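Local coordinates for 3-oxoacyl-(Acyl-carrier protein) synthase (Burkholderia xenovorans, PDB 4EFI), which probably catalyses the condensation of an acyl group with malonyl-ACP to give a 3-oxoacyl-ACP, as a KAS III-like member of the thiolase clan, at residues A[93-97]-A[124-128]; A[60-66]-A[155-160]; A[13-19]-A[139-143]. All coordinates share one frame; numbering follows the deposited sequence. Where two conformers were deposited one is given.

Contact 1. Residues A[93-97]-A[124-128]; sequences FVSQT and INLGC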
ATOM      1  N   PHE A  93       8.713   8.705  -2.080  1.00 11.09           N
ATOM      2  CA  PHE A  93       7.844   8.600  -0.898  1.00 11.08           C
ATOM      3  C   PHE A  93       6.395   8.649  -1.338  1.00 11.27           C
ATOM      4  O   PHE A  93       5.899   9.694  -1.803  1.00 12.89           O
ATOM      5  CB  PHE A  93       8.163   9.747   0.090  1.00 11.38           C
ATOM      6  CG  PHE A  93       7.303   9.747   1.351  1.00 11.94           C
ATOM      7  CD1 PHE A  93       7.352   8.704   2.244  1.00 13.03           C
ATOM      8  CD2 PHE A  93       6.472  10.808   1.644  1.00 13.21           C
ATOM      9  CE1 PHE A  93       6.579   8.722   3.417  1.00 13.37           C
ATOM     10  CE2 PHE A  93       5.700  10.825   2.795  1.00 13.37           C
ATOM     11  CZ  PHE A  93       5.770   9.801   3.683  1.00 12.31           C
ATOM     12  N   VAL A  94       5.717   7.519  -1.236  1.00 10.98           N
ATOM     13  CA  VAL A  94       4.310   7.396  -1.600  1.00 11.63           C
ATOM     14  C   VAL A  94       3.509   7.343  -0.314  1.00 11.88           C
ATOM     15  O   VAL A  94       3.714   6.432   0.515  1.00 12.47           O
ATOM     16  CB  VAL A  94       4.051   6.134  -2.419  1.00 13.42           C
ATOM     17  CG1 VAL A  94       2.556   6.018  -2.750  1.00 13.95           C
ATOM     18  CG2 VAL A  94       4.905   6.164  -3.680  1.00 14.82           C
ATOM     19  N   SER A  95       2.634   8.327  -0.133  1.00 10.81           N
ATOM     20  CA  SER A  95       1.899   8.476   1.102  1.00 11.94           C
ATOM     21  C   SER A  95       0.810   9.518   0.937  1.00 12.46           C
ATOM     22  O   SER A  95       0.908  10.403   0.075  1.00 13.67           O
ATOM     23  CB  SER A  95       2.824   8.934   2.215  1.00 13.01           C
ATOM     24  OG  SER A  95       2.154   9.026   3.478  1.00 12.78           O
ATOM     25  N   GLN A  96      -0.225   9.418   1.760  1.00 11.75           N
ATOM     26  CA  GLN A  96      -1.256  10.441   1.865  1.00 11.22           C
ATOM     27  C   GLN A  96      -1.118  11.255   3.159  1.00 11.98           C
ATOM     28  O   GLN A  96      -1.935  12.137   3.401  1.00 12.48           O
ATOM     29  CB  GLN A  96      -2.621   9.771   1.809  1.00 12.55           C
ATOM     30  CG  GLN A  96      -2.824   9.019   0.515  1.00 15.02           C
ATOM     31  CD  GLN A  96      -4.045   8.143   0.510  1.00 15.88           C
ATOM     32  OE1 GLN A  96      -4.940   8.333  -0.299  1.00 15.20           O
ATOM     33  NE2 GLN A  96      -4.064   7.166   1.383  1.00 16.06           N
ATOM     34  N   THR A  97      -0.096  10.945   3.966  1.00 12.05           N
ATOM     35  CA  THR A  97       0.060  11.550   5.283  1.00 12.05           C
ATOM     36  C   THR A  97       1.483  12.088   5.496  1.00 13.14           C
ATOM     37  O   THR A  97       2.185  11.692   6.420  1.00 11.86           O
ATOM     38  CB  THR A  97      -0.423  10.600   6.411  1.00 13.10           C
ATOM     39  OG1 THR A  97       0.177   9.295   6.266  1.00 12.74           O
ATOM     40  CG2 THR A  97      -1.946  10.465   6.365  1.00 14.11           C
ATOM     41  N   ILE A 124       4.983  11.433  -3.869  1.00 12.15           N
ATOM     42  CA  ILE A 124       3.843  11.174  -4.754  1.00 13.43           C
ATOM     43  C   ILE A 124       2.612  10.804  -3.924  1.00 12.70           C
ATOM     44  O   ILE A 124       2.686   9.945  -3.032  1.00 14.00           O
ATOM     45  CB  ILE A 124       4.158  10.031  -5.706  1.00 14.62           C
ATOM     46  CG1 ILE A 124       5.382  10.390  -6.524  1.00 16.36           C
ATOM     47  CG2 ILE A 124       2.940   9.716  -6.573  1.00 16.92           C
ATOM     48  CD1 ILE A 124       5.768   9.298  -7.552  1.00 18.38           C
ATOM     49  N   ASN A 125       1.506  11.504  -4.152  1.00 12.61           N
ATOM     50  CA  ASN A 125       0.267  11.257  -3.409  1.00 12.51           C
ATOM     51  C   ASN A 125      -0.623  10.207  -4.048  1.00 14.26           C
ATOM     52  O   ASN A 125      -1.404  10.497  -4.945  1.00 14.95           O
ATOM     53  CB  ASN A 125      -0.522  12.554  -3.227  1.00 13.58           C
ATOM     54  CG  ASN A 125      -1.771  12.377  -2.375  1.00 13.60           C
ATOM     55  OD1 ASN A 125      -2.049  11.286  -1.851  1.00 16.48           O
ATOM     56  ND2 ASN A 125      -2.508  13.452  -2.190  1.00 15.44           N
ATOM     57  N   LEU A 126      -0.469   8.985  -3.578  1.00 14.72           N
ATOM     58  CA  LEU A 126      -1.334   7.879  -3.968  1.00 14.89           C
ATOM     59  C   LEU A 126      -1.705   7.116  -2.725  1.00 14.37           C
ATOM     60  O   LEU A 126      -0.967   7.111  -1.729  1.00 17.15           O
ATOM     61  CB  LEU A 126      -0.609   6.933  -4.919  1.00 15.19           C
ATOM     62  CG  LEU A 126      -0.386   7.456  -6.326  1.00 14.87           C
ATOM     63  CD1 LEU A 126       0.628   6.559  -7.029  1.00 17.71           C
ATOM     64  CD2 LEU A 126      -1.699   7.534  -7.103  1.00 17.11           C
ATOM     65  N   GLY A 127      -2.854   6.450  -2.779  1.00 14.97           N
ATOM     66  CA  GLY A 127      -3.337   5.670  -1.652  1.00 16.99           C
ATOM     67  C   GLY A 127      -3.232   4.186  -1.932  1.00 18.12           C
ATOM     68  O   GLY A 127      -2.140   3.671  -2.132  1.00 17.74           O
ATOM     69  N   CYS A 128      -4.365   3.507  -1.956  1.00 17.25           N
ATOM     70  CA  CYS A 128      -4.334   2.054  -1.974  0.50 18.83           C
ATOM     71  C   CYS A 128      -3.709   1.439  -3.239  1.00 18.47           C
ATOM     72  O   CYS A 128      -3.422   0.248  -3.230  1.00 16.85           O
ATOM     73  CB  CYS A 128      -5.720   1.496  -1.637  0.50 26.23           C
ATOM     74  SG  CYS A 128      -6.307   2.042  -0.008  0.50 61.64           S
TER
HETATM   75  O   HOH W   1      -4.493  10.043  -2.373  1.00 20.16           O
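Val94 and Ile124 form a parallel beta bridge, their CA atoms 4.9 Å apart, where the ends of strands 90-94 and 120-124 run side by side. The evidence is one good and one poor backbone bond: Ile124 N gives its hydrogen to Phe93 O at 2.9 Å, nearly straight (167° at the hydrogen), whereas Ser95 N to Ile124 O is weak at 3.3 Å. Ile124 O thus collects several weak contacts, from Ser95 N, Leu126 N and the CA hydrogen of Val94, as the pairing gives out. With CG1 anti to its backbone N (chi1 178°), Val94 turns that methyl along the partner chain until it meets Leu126 CB at 3.9 Å, while CG2 lies near Ile124 CB. Ala134 of helix 130-143 also packs against Val94. Gln96 belongs to this tight part too: it reaches across with its amide lying against buried Gly127, CD to CA 3.4 Å, and the lack of a side chain on Gly127 admits so close an approach.

The loose side is that of Asn125, which is exposed to solvent and crosses Gln96 at about a right angle, the two amide planes 64° apart. Its OD1 stands 3.4 Å from Gln96 CG, and the two amides share a water that donates to Gln96 OE1 (2.7 Å) and to Asn125 OD1 (2.8 Å). Ser95 OG faces the other way, to Gly155 O, and accepts from Thr97 N in an ST turn.

The loop 124-128 then leads through Cys128, which touches His270, into helix 130-143. A strand end followed by a cysteine-bearing loop and a helix is consistent with the nucleophile loop of KAS III enzymes in the thiolase fold.

Contact 2. Residues A[60-66]-A[155-160]; sequences ADAQTSA and GDTISK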
ATOM      1  N   ALA A  60      -0.172   4.828  15.207  1.00 12.21           N
ATOM      2  CA  ALA A  60       0.920   5.753  15.478  1.00 13.28           C
ATOM      3  C   ALA A  60       0.549   6.749  16.552  1.00 15.70           C
ATOM      4  O   ALA A  60      -0.572   7.257  16.586  1.00 16.47           O
ATOM      5  CB  ALA A  60       1.255   6.498  14.197  1.00 13.54           C
ATOM      6  N   ASP A  61       1.490   7.071  17.428  1.00 14.62           N
ATOM      7  CA  ASP A  61       1.250   8.171  18.358  1.00 16.21           C
ATOM      8  C   ASP A  61       1.462   9.531  17.689  1.00 17.67           C
ATOM      9  O   ASP A  61       1.838   9.604  16.529  1.00 15.68           O
ATOM     10  CB  ASP A  61       2.099   8.010  19.626  1.00 17.89           C
ATOM     11  CG  ASP A  61       3.584   7.932  19.352  1.00 18.81           C
ATOM     12  OD1 ASP A  61       4.086   8.487  18.349  1.00 17.24           O
ATOM     13  OD2 ASP A  61       4.296   7.312  20.175  1.00 20.91           O
ATOM     14  N   ALA A  62       1.200  10.623  18.407  1.00 18.31           N
ATOM     15  CA  ALA A  62       1.219  11.946  17.780  1.00 19.52           C
ATOM     16  C   ALA A  62       2.574  12.305  17.174  1.00 20.76           C
ATOM     17  O   ALA A  62       2.649  12.953  16.127  1.00 22.66           O
ATOM     18  CB  ALA A  62       0.767  13.025  18.773  1.00 23.27           C
ATOM     19  N   GLN A  63       3.646  11.849  17.789  1.00 17.43           N
ATOM     20  CA  GLN A  63       4.978  12.170  17.294  1.00 18.74           C
ATOM     21  C   GLN A  63       5.509  11.242  16.203  1.00 17.73           C
ATOM     22  O   GLN A  63       6.647  11.419  15.748  1.00 20.12           O
ATOM     23  CB  GLN A  63       5.993  12.162  18.438  1.00 20.34           C
ATOM     24  CG  GLN A  63       6.197  10.792  19.076  1.00 28.02           C
ATOM     25  CD  GLN A  63       5.372  10.618  20.345  1.00 31.19           C
ATOM     26  OE1 GLN A  63       4.190  10.988  20.401  1.00 29.15           O
ATOM     27  NE2 GLN A  63       5.995  10.057  21.374  1.00 31.08           N
ATOM     28  N   THR A  64       4.746  10.222  15.826  1.00 15.06           N
ATOM     29  CA  THR A  64       5.174   9.265  14.815  1.00 15.54           C
ATOM     30  C   THR A  64       4.400   9.466  13.513  1.00 13.06           C
ATOM     31  O   THR A  64       3.170   9.335  13.476  1.00 13.83           O
ATOM     32  CB  THR A  64       4.930   7.822  15.281  1.00 14.09           C
ATOM     33  OG1 THR A  64       5.680   7.577  16.483  1.00 16.45           O
ATOM     34  CG2 THR A  64       5.341   6.805  14.261  1.00 16.63           C
ATOM     35  N   SER A  65       5.124   9.745  12.451  1.00 11.95           N
ATOM     36  CA  SER A  65       4.524   9.936  11.137  1.00 11.74           C
ATOM     37  C   SER A  65       4.841   8.759  10.224  1.00 11.05           C
ATOM     38  O   SER A  65       5.702   7.924  10.517  1.00 10.81           O
ATOM     39  CB  SER A  65       5.051  11.221  10.495  1.00 11.74           C
ATOM     40  OG  SER A  65       6.416  11.039  10.141  1.00 12.21           O
ATOM     41  N   ALA A  66       4.206   8.764   9.053  1.00 11.53           N
ATOM     42  CA  ALA A  66       4.508   7.798   8.003  1.00 11.51           C
ATOM     43  C   ALA A  66       5.968   7.897   7.608  1.00 11.49           C
ATOM     44  O   ALA A  66       6.637   6.882   7.425  1.00 11.66           O
ATOM     45  CB  ALA A  66       3.603   8.031   6.801  1.00 10.99           C
ATOM     46  N   GLY A 155       4.070   4.382   2.802  1.00 12.34           N
ATOM     47  CA  GLY A 155       3.550   4.303   4.159  1.00 12.75           C
ATOM     48  C   GLY A 155       2.452   5.305   4.409  1.00 12.77           C
ATOM     49  O   GLY A 155       2.261   6.259   3.653  1.00 12.61           O
ATOM     50  N   ASP A 156       1.728   5.102   5.501  1.00 11.21           N
ATOM     51  CA  ASP A 156       0.629   5.997   5.841  1.00 11.92           C
ATOM     52  C   ASP A 156       0.317   5.866   7.317  1.00 13.43           C
ATOM     53  O   ASP A 156       0.550   4.802   7.927  1.00 14.64           O
ATOM     54  CB  ASP A 156      -0.642   5.641   5.054  1.00 12.29           C
ATOM     55  CG  ASP A 156      -1.009   6.660   3.993  1.00 12.38           C
ATOM     56  OD1 ASP A 156      -0.648   7.850   4.073  1.00 12.96           O
ATOM     57  OD2 ASP A 156      -1.699   6.240   3.045  1.00 16.73           O
ATOM     58  N   THR A 157      -0.246   6.923   7.883  1.00 12.12           N
ATOM     59  CA  THR A 157      -0.860   6.847   9.209  1.00 12.44           C
ATOM     60  C   THR A 157      -2.308   7.338   9.063  1.00 11.56           C
ATOM     61  O   THR A 157      -2.677   8.407   9.534  1.00 12.58           O
ATOM     62  CB  THR A 157      -0.122   7.664  10.283  1.00 12.88           C
ATOM     63  OG1 THR A 157      -0.100   9.041   9.911  1.00 12.95           O
ATOM     64  CG2 THR A 157       1.313   7.189  10.454  1.00 14.52           C
ATOM     65  N   ILE A 158      -3.143   6.550   8.394  1.00 12.52           N
ATOM     66  CA  ILE A 158      -4.524   6.957   8.156  1.00 14.03           C
ATOM     67  C   ILE A 158      -5.283   7.109   9.463  1.00 13.90           C
ATOM     68  O   ILE A 158      -6.298   7.815   9.520  1.00 13.71           O
ATOM     69  CB  ILE A 158      -5.287   5.974   7.233  1.00 15.55           C
ATOM     70  CG1 ILE A 158      -4.649   5.968   5.850  1.00 18.78           C
ATOM     71  CG2 ILE A 158      -6.793   6.290   7.168  1.00 16.58           C
ATOM     72  CD1 ILE A 158      -4.583   7.313   5.167  1.00 21.41           C
ATOM     73  N   SER A 159      -4.823   6.479  10.539  1.00 13.05           N
ATOM     74  CA  SER A 159      -5.501   6.650  11.825  1.00 14.29           C
ATOM     75  C   SER A 159      -5.639   8.135  12.201  1.00 14.45           C
ATOM     76  O   SER A 159      -6.604   8.509  12.885  1.00 16.30           O
ATOM     77  CB  SER A 159      -4.773   5.898  12.944  1.00 14.93           C
ATOM     78  OG  SER A 159      -3.560   6.536  13.218  1.00 16.37           O
ATOM     79  N   LYS A 160      -4.733   8.979  11.715  1.00 13.74           N
ATOM     80  CA  LYS A 160      -4.723  10.389  12.069  1.00 14.74           C
ATOM     81  C   LYS A 160      -5.812  11.199  11.347  1.00 16.40           C
ATOM     82  O   LYS A 160      -6.001  12.380  11.626  1.00 18.56           O
ATOM     83  CB  LYS A 160      -3.349  10.983  11.752  1.00 15.13           C
ATOM     84  CG  LYS A 160      -2.187  10.453  12.588  1.00 16.41           C
ATOM     85  CD  LYS A 160      -0.904  11.222  12.229  1.00 19.30           C
ATOM     86  CE  LYS A 160       0.362  10.496  12.620  1.00 20.70           C
ATOM     87  NZ  LYS A 160       0.631  10.631  14.069  1.00 19.59           N
TER
HETATM   88  O   HOH W   2      -3.246   7.498  15.671  1.00 29.69           O
HETATM   89  O   HOH W   3      -1.415   9.970  15.842  1.00 30.00           O
HETATM   90  O   HOH W   4       0.704  13.590  14.231  1.00 32.96           O
HETATM   91  O   HOH W   5       2.000  10.543   8.944  1.00 12.51           O
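Lys160 reaches over to the type I beta turn of Asp61 to Thr64 and binds its carbonyls, joining the loop that leads into helix 66-81 to the 3-10 segment beginning at Ile158, after strand 149-156. From CB through CG to CD the chain runs extended (chi2 -176°) and simply spans the distance to the loop. CE makes the first approach, 3.2 Å from Thr64 O. There the chain bends (chi4 -78°), setting NZ among the turn carbonyls. NZ donates to Thr64 O at 2.9 Å, from a position tilted 35° out of the carbonyl plane, and more weakly to Asp61 O. NZ also donates to two waters, one shared with Ala60 O and the other with Ala62 O. The ammonium thus has four polar partners for three hydrogens, which fits one of the bonds being weak.

The turn has its own support: Asp61 O accepts from Thr64 N, and Thr64 OG1 donates to Asp61 OD1 at 2.6 Å, meeting it from above the carboxylate plane. The Asp61 carboxylate stays well apart from NZ, so the lysine is held by carbonyls here; any attraction between the charges would act at longer range.

Beside the lysine the packing is by methyl groups. Thr157 CG2 lies against Ala60 CB (3.8 Å) and Ala66 N (3.6 Å), and Ala66 CB rests on the backbone of Gly155 and Asp156. Ser65 is the N-cap of helix 66-81. In the helix's first turn, Ala66 N donates to a water that lies 2.8 Å from Thr157 OG1.

Contact 3. Residues A[13-19]-A[139-143]; sequences RTQGARI and MNLIQ. With FMT (formic acid), chain D.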
ATOM      1  N   ARG A  13       5.625  -2.471 -19.273  1.00 15.31           N
ATOM      2  CA  ARG A  13       6.573  -3.565 -19.105  1.00 16.30           C
ATOM      3  C   ARG A  13       7.937  -2.979 -18.762  1.00 16.77           C
ATOM      4  O   ARG A  13       8.381  -2.009 -19.389  1.00 17.39           O
ATOM      5  CB  ARG A  13       6.680  -4.398 -20.386  1.00 19.95           C
ATOM      6  CG  ARG A  13       7.699  -5.527 -20.331  1.00 18.73           C
ATOM      7  CD  ARG A  13       8.008  -6.002 -21.759  1.00 24.45           C
ATOM      8  NE  ARG A  13       8.978  -7.093 -21.818  1.00 27.66           N
ATOM      9  CZ  ARG A  13      10.292  -6.930 -21.708  1.00 28.85           C
ATOM     10  NH1 ARG A  13      10.794  -5.717 -21.513  1.00 30.55           N
ATOM     11  NH2 ARG A  13      11.103  -7.977 -21.787  1.00 33.46           N
ATOM     12  N   THR A  14       8.607  -3.547 -17.765  1.00 15.97           N
ATOM     13  CA  THR A  14       9.981  -3.166 -17.476  1.00 16.09           C
ATOM     14  C   THR A  14      10.871  -4.414 -17.495  1.00 15.25           C
ATOM     15  O   THR A  14      10.399  -5.554 -17.410  1.00 17.11           O
ATOM     16  CB  THR A  14      10.130  -2.465 -16.106  1.00 15.71           C
ATOM     17  OG1 THR A  14       9.775  -3.364 -15.055  1.00 15.28           O
ATOM     18  CG2 THR A  14       9.237  -1.260 -16.005  1.00 15.36           C
ATOM     19  N   GLN A  15      12.168  -4.192 -17.648  1.00 15.65           N
ATOM     20  CA  GLN A  15      13.163  -5.230 -17.484  1.00 16.07           C
ATOM     21  C   GLN A  15      14.442  -4.595 -16.954  1.00 18.25           C
ATOM     22  O   GLN A  15      14.614  -3.381 -17.034  1.00 19.63           O
ATOM     23  CB  GLN A  15      13.411  -5.991 -18.782  1.00 23.97           C
ATOM     24  CG  GLN A  15      13.933  -5.181 -19.914  1.00 28.23           C
ATOM     25  CD  GLN A  15      14.041  -6.018 -21.192  1.00 34.32           C
ATOM     26  OE1 GLN A  15      14.194  -7.244 -21.139  1.00 41.00           O
ATOM     27  NE2 GLN A  15      13.922  -5.363 -22.337  1.00 40.77           N
ATOM     28  N   GLY A  16      15.307  -5.396 -16.361  1.00 17.25           N
ATOM     29  CA  GLY A  16      16.583  -4.890 -15.895  1.00 15.92           C
ATOM     30  C   GLY A  16      16.585  -4.386 -14.461  1.00 14.72           C
ATOM     31  O   GLY A  16      17.563  -3.776 -14.043  1.00 17.00           O
ATOM     32  N   ALA A  17      15.526  -4.663 -13.706  1.00 13.79           N
ATOM     33  CA  ALA A  17      15.434  -4.242 -12.312  1.00 13.84           C
ATOM     34  C   ALA A  17      14.746  -5.306 -11.489  1.00 15.02           C
ATOM     35  O   ALA A  17      13.873  -6.007 -12.001  1.00 17.26           O
ATOM     36  CB  ALA A  17      14.647  -2.940 -12.200  1.00 15.08           C
ATOM     37  N   ARG A  18      15.115  -5.420 -10.219  0.57 13.72           N
ATOM     38  CA  ARG A  18      14.526  -6.413  -9.333  0.57 13.70           C
ATOM     39  C   ARG A  18      14.326  -5.835  -7.947  0.57 13.00           C
ATOM     40  O   ARG A  18      15.030  -4.905  -7.525  0.57 14.02           O
ATOM     41  CB  ARG A  18      15.419  -7.659  -9.231  0.57 15.74           C
ATOM     42  CG  ARG A  18      16.805  -7.402  -8.667  0.57 16.32           C
ATOM     43  CD  ARG A  18      17.699  -8.652  -8.657  0.57 20.37           C
ATOM     44  NE  ARG A  18      17.368  -9.579  -7.575  0.57 20.88           N
ATOM     45  CZ  ARG A  18      17.789  -9.451  -6.320  0.57 19.78           C
ATOM     46  NH1 ARG A  18      17.427 -10.340  -5.406  0.57 28.23           N
ATOM     47  NH2 ARG A  18      18.564  -8.432  -5.978  0.57 22.07           N
ATOM     48  N   ILE A  19      13.352  -6.383  -7.235  1.00 12.71           N
ATOM     49  CA  ILE A  19      13.204  -6.115  -5.827  1.00 12.68           C
ATOM     50  C   ILE A  19      14.361  -6.805  -5.101  1.00 13.07           C
ATOM     51  O   ILE A  19      14.596  -8.009  -5.273  1.00 14.16           O
ATOM     52  CB  ILE A  19      11.857  -6.615  -5.290  1.00 12.77           C
ATOM     53  CG1 ILE A  19      10.720  -5.846  -5.955  1.00 12.79           C
ATOM     54  CG2 ILE A  19      11.806  -6.464  -3.781  1.00 14.82           C
ATOM     55  CD1 ILE A  19       9.326  -6.374  -5.629  1.00 14.90           C
ATOM     56  N   MET A 139      11.327   0.864 -11.163  1.00 11.42           N
ATOM     57  CA  MET A 139      11.947  -0.027 -12.130  1.00 12.89           C
ATOM     58  C   MET A 139      12.182   0.678 -13.462  1.00 12.56           C
ATOM     59  O   MET A 139      13.181   0.433 -14.131  1.00 14.07           O
ATOM     60  CB  MET A 139      11.138  -1.319 -12.318  1.00 13.21           C
ATOM     61  CG  MET A 139      11.142  -2.174 -11.075  1.00 13.17           C
ATOM     62  SD  MET A 139      10.560  -3.855 -11.377  1.00 14.78           S
ATOM     63  CE  MET A 139      11.103  -4.634  -9.865  1.00 16.28           C
ATOM     64  N   ASN A 140      11.279   1.587 -13.844  1.00 13.14           N
ATOM     65  CA  ASN A 140      11.485   2.401 -15.030  1.00 15.29           C
ATOM     66  C   ASN A 140      12.733   3.290 -14.865  1.00 13.12           C
ATOM     67  O   ASN A 140      13.532   3.383 -15.816  1.00 15.79           O
ATOM     68  CB  ASN A 140      10.237   3.252 -15.300  1.00 15.98           C
ATOM     69  CG  ASN A 140      10.390   4.137 -16.512  1.00 16.44           C
ATOM     70  OD1 ASN A 140       9.964   3.797 -17.604  1.00 22.70           O
ATOM     71  ND2 ASN A 140      10.946   5.280 -16.319  1.00 17.49           N
ATOM     72  N   LEU A 141      12.934   3.871 -13.693  1.00 14.36           N
ATOM     73  CA  LEU A 141      14.130   4.697 -13.460  1.00 15.19           C
ATOM     74  C   LEU A 141      15.407   3.863 -13.672  1.00 15.03           C
ATOM     75  O   LEU A 141      16.379   4.326 -14.267  1.00 16.17           O
ATOM     76  CB  LEU A 141      14.137   5.267 -12.041  1.00 17.23           C
ATOM     77  CG  LEU A 141      13.114   6.343 -11.619  1.00 21.06           C
ATOM     78  CD1 LEU A 141      13.310   6.740 -10.164  1.00 24.57           C
ATOM     79  CD2 LEU A 141      13.237   7.542 -12.524  1.00 25.69           C
ATOM     80  N   ILE A 142      15.406   2.629 -13.194  1.00 13.26           N
ATOM     81  CA  ILE A 142      16.566   1.771 -13.313  1.00 13.59           C
ATOM     82  C   ILE A 142      16.748   1.327 -14.760  1.00 16.15           C
ATOM     83  O   ILE A 142      17.850   1.411 -15.303  1.00 16.54           O
ATOM     84  CB  ILE A 142      16.430   0.585 -12.352  1.00 12.84           C
ATOM     85  CG1 ILE A 142      16.607   1.093 -10.928  1.00 13.09           C
ATOM     86  CG2 ILE A 142      17.467  -0.511 -12.678  1.00 14.87           C
ATOM     87  CD1 ILE A 142      16.182   0.098  -9.859  1.00 14.96           C
ATOM     88  N   GLN A 143      15.685   0.896 -15.417  1.00 13.52           N
ATOM     89  CA  GLN A 143      15.793   0.462 -16.806  1.00 15.96           C
ATOM     90  C   GLN A 143      16.339   1.551 -17.738  1.00 16.77           C
ATOM     91  O   GLN A 143      17.082   1.228 -18.681  1.00 20.73           O
ATOM     92  CB  GLN A 143      14.432  -0.041 -17.305  1.00 15.40           C
ATOM     93  CG  GLN A 143      14.468  -0.566 -18.730  1.00 18.40           C
ATOM     94  CD  GLN A 143      13.159  -1.192 -19.174  1.00 19.63           C
ATOM     95  OE1 GLN A 143      12.172  -1.182 -18.451  1.00 20.56           O
ATOM     96  NE2 GLN A 143      13.151  -1.729 -20.385  1.00 22.17           N
TER
HETATM   97  C   FMT D 403      16.194  -8.349 -15.026  1.00 20.00           C
HETATM   98  O1  FMT D 403      15.501  -8.201 -16.018  1.00 20.00           O
HETATM   99  O2  FMT D 403      15.654  -8.881 -13.933  1.00 20.00           O
HETATM  100  O   HOH W   6      10.386  -2.944 -21.231  1.00 26.12           O
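Gln143 and Gln15 make the single direct hydrogen bond between helix 139-143 and the bend at Gly16 between strands 10-15 and 17-26. Gln15 N donates to Gln143 OE1 at 3.1 Å, but its approach is unusual: the nitrogen stands 71° out of the carbonyl plane, with a C=O...N angle of only 98°, and so uses no lone pair. Gln143 turns a face of its amide to Gln15 N, with CD 3.4 Å from Gln15 O, and OE1 also touches Thr14 CA. The long extended chain, with CG anti to the backbone N (chi1 -178°), carries the amide there from the flank of the helix.

Apolar contacts form a second group. Ala17 CB fits between Met139 CG and Ile142 CG2, at 3.8 Å from each. Met139 crosses Thr14 at about a right angle and extends past Ala17, its SD beside Thr14 OG1 and its CE reaching Ala17 O and, at 4.1 Å, Ile19 CG1. Leu341 of strand 335-343 touches Met139, and Leu182 of strand 176-184 touches Ile142, so the helix end packs against both sheets.

Water and a small solute serve the outer edge. One water donates to Arg13 O and accepts from Arg13 NH1 and Gln143 NE2. Gly16, in the left-handed backbone region, turns the chain and offers its N to a formic acid molecule, presumably a crystallisation additive, 2.8 Å from O1.

The axis of 139-143 passes 7.9 Å from that of 13-15 and 8.4 Å from that of 17-19, strands of different sheets. The joint is therefore mixed: an apolar part around Ala17 and Met139 beside an amide-and-water part at Gln143, with one off-plane hydrogen bond as its only direct polar link.

From the N terminus, residues 13-19 come first and pair with 139-143 in contact 3, closing a loop of about 120 residues. Residues 60-66 begin inside that loop but meet 155-160 beyond its end, so contacts 2 and 3 cross. Contact 1, between 93-97 and 124-128, is nested within both. Contacts 1 and 2 touch: Asp156 OD1 lies 2.8 Å from Gln96 N and from Thr97 OG1, joining the ends of neighbouring strands 90-94 and 149-156. Contact 3 lies on the other side of the chain's centre from contact 2, about 30 Å away between centres, at the far end of helix 130-143, where the two sheets meet it.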